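Local coordinates for penicillin-binding protein 1A (Mycobacterium tuberculosis, PDB 5CXW), which builds peptidoglycan for the cell wall, polymerising glycan strands and, through the penicillin-sensitive transpeptidase domain held in this C-terminal piece, cross-linking their peptides, at residues 218-230 with 254-267. Sequence-based numbering, arbitrary orientation.
Sequences YATLAASGIYHPP and GDQRIPKAVADNVT
Ser-224 OG donates to Asp-264 OD1 at 2.6 Å, on the lone pair syn to the other carboxylate oxygen. Lys-260 NZ positions that carboxylate, bridging to the syn lone pair of Asp-264 OD2 at 2.8 Å. A water adds a second route across, donating to Asp-264 OD1 and Leu-221 O and accepting from Thr-267 OG1, which also bonds Tyr-311. Farther along, the guanidinium of Arg-257 lies over one face of the Tyr-227 ring, planes 21° apart; its CZ sits 4.2 Å from the ring centroid, an off-centre cation-pi stack. The arginine chain bends at CB-CG (chi2 -76°), and its rotation is fixed by a salt bridge from NE to Asp-255 OD2 (2.9 Å) and by NH1 bonding Gln-175 O. Within the transpeptidase domain, a Schellman motif (Gly-225 N to Thr-220 O, Ser-224 N to Leu-221 O; Ser-224 C', positive phi) ends helix 218-222 and leads into strand 226-227, antiparallel to 255-256: Tyr-227 N bonds Asp-255 O (2.8 Å), Asp-255 N Tyr-227 O. Gln-256 NE2 joins Ser-224 O (3.1 Å), in the type I' turn Ala-223 to Ile-226, to Ile-258 O (2.8 Å), both in its amide plane. Deeper, Leu-221 spreads its methyls, CD1 against Val-266 CG1 and CD2 against Ile-258 CD1 and Ala-263 CB, where the axes of helix segments 218-222 and 260-267 cross at -105°; Tyr-311 of strand 303-312 also packs on Leu-221.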
ATOM      1  N   TYR A 218       1.512   4.271   3.000  1.00  9.54           N
ATOM      2  CA  TYR A 218       2.922   4.308   2.545  1.00 10.02           C
ATOM      3  C   TYR A 218       3.331   5.767   2.176  1.00  9.98           C
ATOM      4  O   TYR A 218       4.471   6.194   2.429  1.00 10.29           O
ATOM      5  CB  TYR A 218       3.162   3.361   1.407  1.00  9.95           C
ATOM      6  CG  TYR A 218       3.408   1.921   1.751  1.00  9.65           C
ATOM      7  CD1 TYR A 218       2.585   1.225   2.659  1.00  9.71           C
ATOM      8  CD2 TYR A 218       4.443   1.197   1.146  1.00  9.98           C
ATOM      9  CE1 TYR A 218       2.800  -0.126   2.930  1.00  9.28           C
ATOM     10  CE2 TYR A 218       4.622  -0.133   1.363  1.00  9.90           C
ATOM     11  CZ  TYR A 218       3.803  -0.802   2.254  1.00  9.85           C
ATOM     12  OH  TYR A 218       3.983  -2.173   2.522  1.00 10.49           O
ATOM     13  N   ALA A 219       2.355   6.585   1.708  1.00 10.16           N
ATOM     14  CA  ALA A 219       2.616   8.035   1.495  1.00 10.20           C
ATOM     15  C   ALA A 219       3.021   8.711   2.812  1.00 10.06           C
ATOM     16  O   ALA A 219       3.921   9.542   2.849  1.00 10.24           O
ATOM     17  CB  ALA A 219       1.446   8.698   0.806  1.00 10.53           C
ATOM     18  N   THR A 220       2.399   8.319   3.921  1.00  9.86           N
ATOM     19  CA  THR A 220       2.734   8.884   5.204  1.00  9.93           C
ATOM     20  C   THR A 220       4.188   8.563   5.557  1.00  9.96           C
ATOM     21  O   THR A 220       4.930   9.421   6.090  1.00  9.94           O
ATOM     22  CB  THR A 220       1.747   8.358   6.273  1.00  9.82           C
ATOM     23  OG1 THR A 220       0.426   8.798   5.940  1.00 10.68           O
ATOM     24  CG2 THR A 220       2.087   8.817   7.671  1.00 10.18           C
ATOM     25  N   LEU A 221       4.593   7.325   5.268  1.00  9.87           N
ATOM     26  CA  LEU A 221       5.993   6.946   5.440  1.00  9.99           C
ATOM     27  C   LEU A 221       6.925   7.794   4.558  1.00 10.29           C
ATOM     28  O   LEU A 221       7.959   8.298   5.044  1.00 10.28           O
ATOM     29  CB  LEU A 221       6.197   5.457   5.216  1.00 10.43           C
ATOM     30  CG  LEU A 221       5.498   4.516   6.185  1.00 10.71           C
ATOM     31  CD1 LEU A 221       5.606   3.095   5.660  1.00 11.14           C
ATOM     32  CD2 LEU A 221       6.101   4.648   7.567  1.00 10.98           C
ATOM     33  N   ALA A 222       6.525   7.957   3.302  1.00 10.23           N
ATOM     34  CA  ALA A 222       7.307   8.715   2.294  1.00 10.70           C
ATOM     35  C   ALA A 222       7.481  10.168   2.716  1.00 11.13           C
ATOM     36  O   ALA A 222       8.502  10.809   2.415  1.00 11.88           O
ATOM     37  CB  ALA A 222       6.634   8.634   0.938  1.00 10.71           C
ATOM     38  N   ALA A 223       6.482  10.659   3.453  1.00 11.09           N
ATOM     39  CA  ALA A 223       6.499  12.074   3.980  1.00 11.84           C
ATOM     40  C   ALA A 223       7.100  12.187   5.389  1.00 12.22           C
ATOM     41  O   ALA A 223       6.809  13.157   6.119  1.00 12.58           O
ATOM     42  CB  ALA A 223       5.108  12.633   3.930  1.00 11.90           C
ATOM     43  N   SER A 224       7.904  11.188   5.798  1.00 11.81           N
ATOM     44  CA  SER A 224       8.582  11.240   7.101  1.00 12.17           C
ATOM     45  C   SER A 224       7.572  11.301   8.234  1.00 11.97           C
ATOM     46  O   SER A 224       7.810  11.965   9.223  1.00 12.13           O
ATOM     47  CB  SER A 224       9.605  12.375   7.162  1.00 13.47           C
ATOM     48  OG  SER A 224      10.745  12.036   6.348  1.00 13.30           O
ATOM     49  N   GLY A 225       6.426  10.612   8.045  1.00 11.40           N
ATOM     50  CA  GLY A 225       5.440  10.414   9.106  1.00 10.92           C
ATOM     51  C   GLY A 225       4.286  11.374   9.093  1.00 11.59           C
ATOM     52  O   GLY A 225       3.426  11.289   9.970  1.00 11.91           O
ATOM     53  N   ILE A 226       4.233  12.254   8.093  1.00 11.70           N
ATOM     54  CA  ILE A 226       3.146  13.259   7.967  1.00 12.38           C
ATOM     55  C   ILE A 226       2.070  12.672   7.051  1.00 12.17           C
ATOM     56  O   ILE A 226       2.363  12.277   5.933  1.00 11.53           O
ATOM     57  CB  ILE A 226       3.648  14.595   7.460  1.00 13.50           C
ATOM     58  CG1 ILE A 226       4.691  15.173   8.445  1.00 14.24           C
ATOM     59  CG2 ILE A 226       2.476  15.549   7.246  1.00 13.69           C
ATOM     60  CD1 ILE A 226       5.351  16.464   8.019  1.00 15.37           C
ATOM     61  N   TYR A 227       0.842  12.593   7.598  1.00 12.17           N
ATOM     62  CA  TYR A 227      -0.322  12.093   6.960  1.00 12.86           C
ATOM     63  C   TYR A 227      -1.149  13.232   6.394  1.00 13.59           C
ATOM     64  O   TYR A 227      -1.341  14.296   7.055  1.00 13.66           O
ATOM     65  CB  TYR A 227      -1.181  11.320   7.994  1.00 13.22           C
ATOM     66  CG  TYR A 227      -2.585  11.022   7.547  1.00 14.77           C
ATOM     67  CD1 TYR A 227      -2.840  10.043   6.621  1.00 15.15           C
ATOM     68  CD2 TYR A 227      -3.655  11.785   7.992  1.00 16.28           C
ATOM     69  CE1 TYR A 227      -4.148   9.756   6.227  1.00 16.71           C
ATOM     70  CE2 TYR A 227      -4.947  11.502   7.586  1.00 18.20           C
ATOM     71  CZ  TYR A 227      -5.172  10.483   6.715  1.00 18.26           C
ATOM     72  OH  TYR A 227      -6.510  10.320   6.316  1.00 23.72           O
ATOM     73  N   HIS A 228      -1.664  13.003   5.156  1.00 13.78           N
ATOM     74  CA  HIS A 228      -2.674  13.868   4.522  1.00 15.15           C
ATOM     75  C   HIS A 228      -3.796  13.014   4.023  1.00 15.23           C
ATOM     76  O   HIS A 228      -3.552  12.054   3.320  1.00 14.66           O
ATOM     77  CB  HIS A 228      -2.097  14.692   3.346  1.00 15.67           C
ATOM     78  CG  HIS A 228      -0.887  15.519   3.661  1.00 16.31           C
ATOM     79  ND1 HIS A 228      -0.958  16.838   4.045  1.00 17.58           N
ATOM     80  CD2 HIS A 228       0.433  15.221   3.624  1.00 16.16           C
ATOM     81  CE1 HIS A 228       0.267  17.315   4.224  1.00 17.46           C
ATOM     82  NE2 HIS A 228       1.121  16.350   3.966  1.00 17.39           N
ATOM     83  N   PRO A 229      -5.059  13.374   4.318  1.00 15.84           N
ATOM     84  CA  PRO A 229      -6.180  12.563   3.796  1.00 16.11           C
ATOM     85  C   PRO A 229      -6.158  12.484   2.272  1.00 15.75           C
ATOM     86  O   PRO A 229      -5.922  13.504   1.600  1.00 15.92           O
ATOM     87  CB  PRO A 229      -7.437  13.317   4.274  1.00 16.97           C
ATOM     88  CG  PRO A 229      -6.955  14.014   5.482  1.00 16.96           C
ATOM     89  CD  PRO A 229      -5.544  14.447   5.223  1.00 16.60           C
ATOM     90  N   PRO A 230      -6.333  11.289   1.730  1.00 17.52           N
ATOM     91  CA  PRO A 230      -6.337  11.205   0.267  1.00 16.30           C
ATOM     92  C   PRO A 230      -7.515  11.952  -0.320  1.00 16.45           C
ATOM     93  O   PRO A 230      -8.598  11.925   0.255  1.00 17.01           O
ATOM     94  CB  PRO A 230      -6.437   9.699  -0.042  1.00 16.94           C
ATOM     95  CG  PRO A 230      -6.237   9.011   1.207  1.00 17.80           C
ATOM     96  CD  PRO A 230      -6.325   9.972   2.371  1.00 18.26           C
ATOM     97  N   GLY A 254      -1.074  18.954   7.117  1.00 27.23           N
ATOM     98  CA  GLY A 254      -0.912  17.498   7.473  1.00 25.57           C
ATOM     99  C   GLY A 254      -0.864  17.218   8.978  1.00 25.36           C
ATOM    100  O   GLY A 254      -0.971  18.140   9.802  1.00 26.31           O
ATOM    101  N   ASP A 255      -0.735  15.954   9.350  1.00 21.74           N
ATOM    102  CA  ASP A 255      -0.726  15.524  10.736  1.00 20.65           C
ATOM    103  C   ASP A 255       0.533  14.645  10.929  1.00 18.25           C
ATOM    104  O   ASP A 255       0.720  13.675  10.213  1.00 16.00           O
ATOM    105  CB  ASP A 255      -2.037  14.730  10.995  1.00 23.28           C
ATOM    106  CG  ASP A 255      -2.255  14.334  12.443  1.00 27.19           C
ATOM    107  OD1 ASP A 255      -1.399  14.667  13.299  1.00 31.83           O
ATOM    108  OD2 ASP A 255      -3.346  13.728  12.771  1.00 29.80           O
ATOM    109  N   GLN A 256       1.387  14.988  11.907  1.00 15.43           N
ATOM    110  CA  GLN A 256       2.555  14.170  12.213  1.00 14.91           C
ATOM    111  C   GLN A 256       2.131  12.875  12.959  1.00 14.44           C
ATOM    112  O   GLN A 256       2.239  12.772  14.191  1.00 15.38           O
ATOM    113  CB  GLN A 256       3.582  14.979  13.019  1.00 14.74           C
ATOM    114  CG  GLN A 256       4.919  14.270  13.199  1.00 14.30           C
ATOM    115  CD  GLN A 256       5.741  14.296  11.944  1.00 13.87           C
ATOM    116  OE1 GLN A 256       6.006  15.361  11.383  1.00 14.27           O
ATOM    117  NE2 GLN A 256       6.232  13.170  11.541  1.00 13.27           N
ATOM    118  N   ARG A 257       1.683  11.883  12.208  1.00 13.19           N
ATOM    119  CA  ARG A 257       1.129  10.664  12.814  1.00 13.38           C
ATOM    120  C   ARG A 257       2.175   9.661  13.322  1.00 13.39           C
ATOM    121  O   ARG A 257       1.913   8.916  14.280  1.00 14.22           O
ATOM    122  CB  ARG A 257       0.339   9.920  11.732  1.00 13.68           C
ATOM    123  CG  ARG A 257      -0.954  10.640  11.330  1.00 14.52           C
ATOM    124  CD  ARG A 257      -2.018  10.460  12.398  1.00 15.40           C
ATOM    125  NE  ARG A 257      -3.348  10.946  12.004  1.00 15.65           N
ATOM    126  CZ  ARG A 257      -4.259  10.283  11.298  1.00 15.83           C
ATOM    127  NH1 ARG A 257      -4.053   9.091  10.821  1.00 15.09           N
ATOM    128  NH2 ARG A 257      -5.441  10.866  11.061  1.00 16.37           N
ATOM    129  N   ILE A 258       3.306   9.574  12.634  1.00 12.54           N
ATOM    130  CA  ILE A 258       4.377   8.677  12.940  1.00 12.32           C
ATOM    131  C   ILE A 258       5.636   9.560  13.113  1.00 11.34           C
ATOM    132  O   ILE A 258       5.843  10.491  12.334  1.00 11.53           O
ATOM    133  CB  ILE A 258       4.585   7.691  11.788  1.00 12.60           C
ATOM    134  CG1 ILE A 258       3.327   6.867  11.529  1.00 14.02           C
ATOM    135  CG2 ILE A 258       5.811   6.825  12.012  1.00 12.19           C
ATOM    136  CD1 ILE A 258       3.405   6.093  10.246  1.00 14.77           C
ATOM    137  N   PRO A 259       6.455   9.300  14.137  1.00 10.81           N
ATOM    138  CA  PRO A 259       7.618  10.185  14.271  1.00 10.82           C
ATOM    139  C   PRO A 259       8.544  10.071  13.048  1.00 10.31           C
ATOM    140  O   PRO A 259       8.697   8.997  12.435  1.00  9.50           O
ATOM    141  CB  PRO A 259       8.319   9.696  15.547  1.00 11.22           C
ATOM    142  CG  PRO A 259       7.240   8.911  16.288  1.00 11.06           C
ATOM    143  CD  PRO A 259       6.279   8.394  15.275  1.00 10.69           C
ATOM    144  N   LYS A 260       9.086  11.219  12.651  1.00 10.70           N
ATOM    145  CA  LYS A 260      10.016  11.269  11.534  1.00 10.92           C
ATOM    146  C   LYS A 260      11.106  10.211  11.637  1.00 10.96           C
ATOM    147  O   LYS A 260      11.452   9.556  10.641  1.00 10.50           O
ATOM    148  CB  LYS A 260      10.637  12.658  11.452  1.00 12.10           C
ATOM    149  CG  LYS A 260      11.800  12.762  10.433  1.00 13.32           C
ATOM    150  CD  LYS A 260      12.219  14.178  10.167  1.00 14.43           C
ATOM    151  CE  LYS A 260      13.427  14.310   9.249  1.00 15.48           C
ATOM    152  NZ  LYS A 260      13.261  13.680   7.931  1.00 15.41           N
ATOM    153  N   ALA A 261      11.721  10.092  12.823  1.00 10.91           N
ATOM    154  CA  ALA A 261      12.838   9.159  12.994  1.00 10.70           C
ATOM    155  C   ALA A 261      12.372   7.717  12.734  1.00 10.36           C
ATOM    156  O   ALA A 261      13.112   6.919  12.112  1.00  9.65           O
ATOM    157  CB  ALA A 261      13.505   9.292  14.338  1.00 11.25           C
ATOM    158  N   VAL A 262      11.157   7.406  13.169  1.00 10.06           N
ATOM    159  CA  VAL A 262      10.582   6.107  12.921  1.00 10.05           C
ATOM    160  C   VAL A 262      10.345   5.908  11.441  1.00 10.02           C
ATOM    161  O   VAL A 262      10.764   4.860  10.853  1.00 10.26           O
ATOM    162  CB  VAL A 262       9.275   5.915  13.737  1.00 10.17           C
ATOM    163  CG1 VAL A 262       8.524   4.690  13.254  1.00 10.01           C
ATOM    164  CG2 VAL A 262       9.594   5.804  15.183  1.00 10.72           C
ATOM    165  N   ALA A 263       9.648   6.827  10.819  1.00 10.16           N
ATOM    166  CA  ALA A 263       9.303   6.659   9.415  1.00 10.47           C
ATOM    167  C   ALA A 263      10.578   6.510   8.551  1.00 10.24           C
ATOM    168  O   ALA A 263      10.625   5.683   7.636  1.00  9.66           O
ATOM    169  CB  ALA A 263       8.532   7.844   8.938  1.00 11.19           C
ATOM    170  N   ASP A 264      11.594   7.309   8.826  1.00 10.52           N
ATOM    171  CA  ASP A 264      12.836   7.309   8.022  1.00 10.93           C
ATOM    172  C   ASP A 264      13.629   5.986   8.204  1.00 10.97           C
ATOM    173  O   ASP A 264      14.328   5.535   7.279  1.00 11.19           O
ATOM    174  CB  ASP A 264      13.670   8.550   8.326  1.00 11.87           C
ATOM    175  CG  ASP A 264      12.960   9.875   7.863  1.00 12.38           C
ATOM    176  OD1 ASP A 264      11.954   9.821   7.068  1.00 12.59           O
ATOM    177  OD2 ASP A 264      13.460  10.936   8.266  1.00 13.80           O
ATOM    178  N   ASN A 265      13.531   5.371   9.385  1.00 10.52           N
ATOM    179  CA  ASN A 265      14.090   4.037   9.601  1.00 10.55           C
ATOM    180  C   ASN A 265      13.309   2.949   8.837  1.00  9.75           C
ATOM    181  O   ASN A 265      13.919   1.990   8.282  1.00  9.98           O
ATOM    182  CB  ASN A 265      14.214   3.665  11.081  1.00 10.62           C
ATOM    183  CG  ASN A 265      15.507   4.152  11.675  1.00 11.75           C
ATOM    184  OD1 ASN A 265      16.534   3.501  11.546  1.00 12.53           O
ATOM    185  ND2 ASN A 265      15.481   5.270  12.347  1.00 11.80           N
ATOM    186  N   VAL A 266      11.972   3.069   8.812  1.00  9.73           N
ATOM    187  CA  VAL A 266      11.174   2.138   8.019  1.00  9.40           C
ATOM    188  C   VAL A 266      11.599   2.248   6.505  1.00  9.68           C
ATOM    189  O   VAL A 266      11.871   1.248   5.836  1.00  9.23           O
ATOM    190  CB  VAL A 266       9.672   2.362   8.167  1.00  9.76           C
ATOM    191  CG1 VAL A 266       8.896   1.528   7.145  1.00  9.88           C
ATOM    192  CG2 VAL A 266       9.221   2.093   9.624  1.00 10.43           C
ATOM    193  N   THR A 267      11.714   3.480   6.025  1.00  9.96           N
ATOM    194  CA  THR A 267      12.220   3.733   4.676  1.00 10.21           C
ATOM    195  C   THR A 267      13.521   3.019   4.447  1.00 10.19           C
ATOM    196  O   THR A 267      13.680   2.341   3.431  1.00 10.53           O
ATOM    197  CB  THR A 267      12.301   5.244   4.416  1.00 10.52           C
ATOM    198  OG1 THR A 267      10.986   5.768   4.546  1.00 10.70           O
ATOM    199  CG2 THR A 267      12.863   5.556   3.033  1.00 11.42           C
TER
HETATM  200  O   HOH W   1      10.825   8.436   5.050  1.00 15.59           O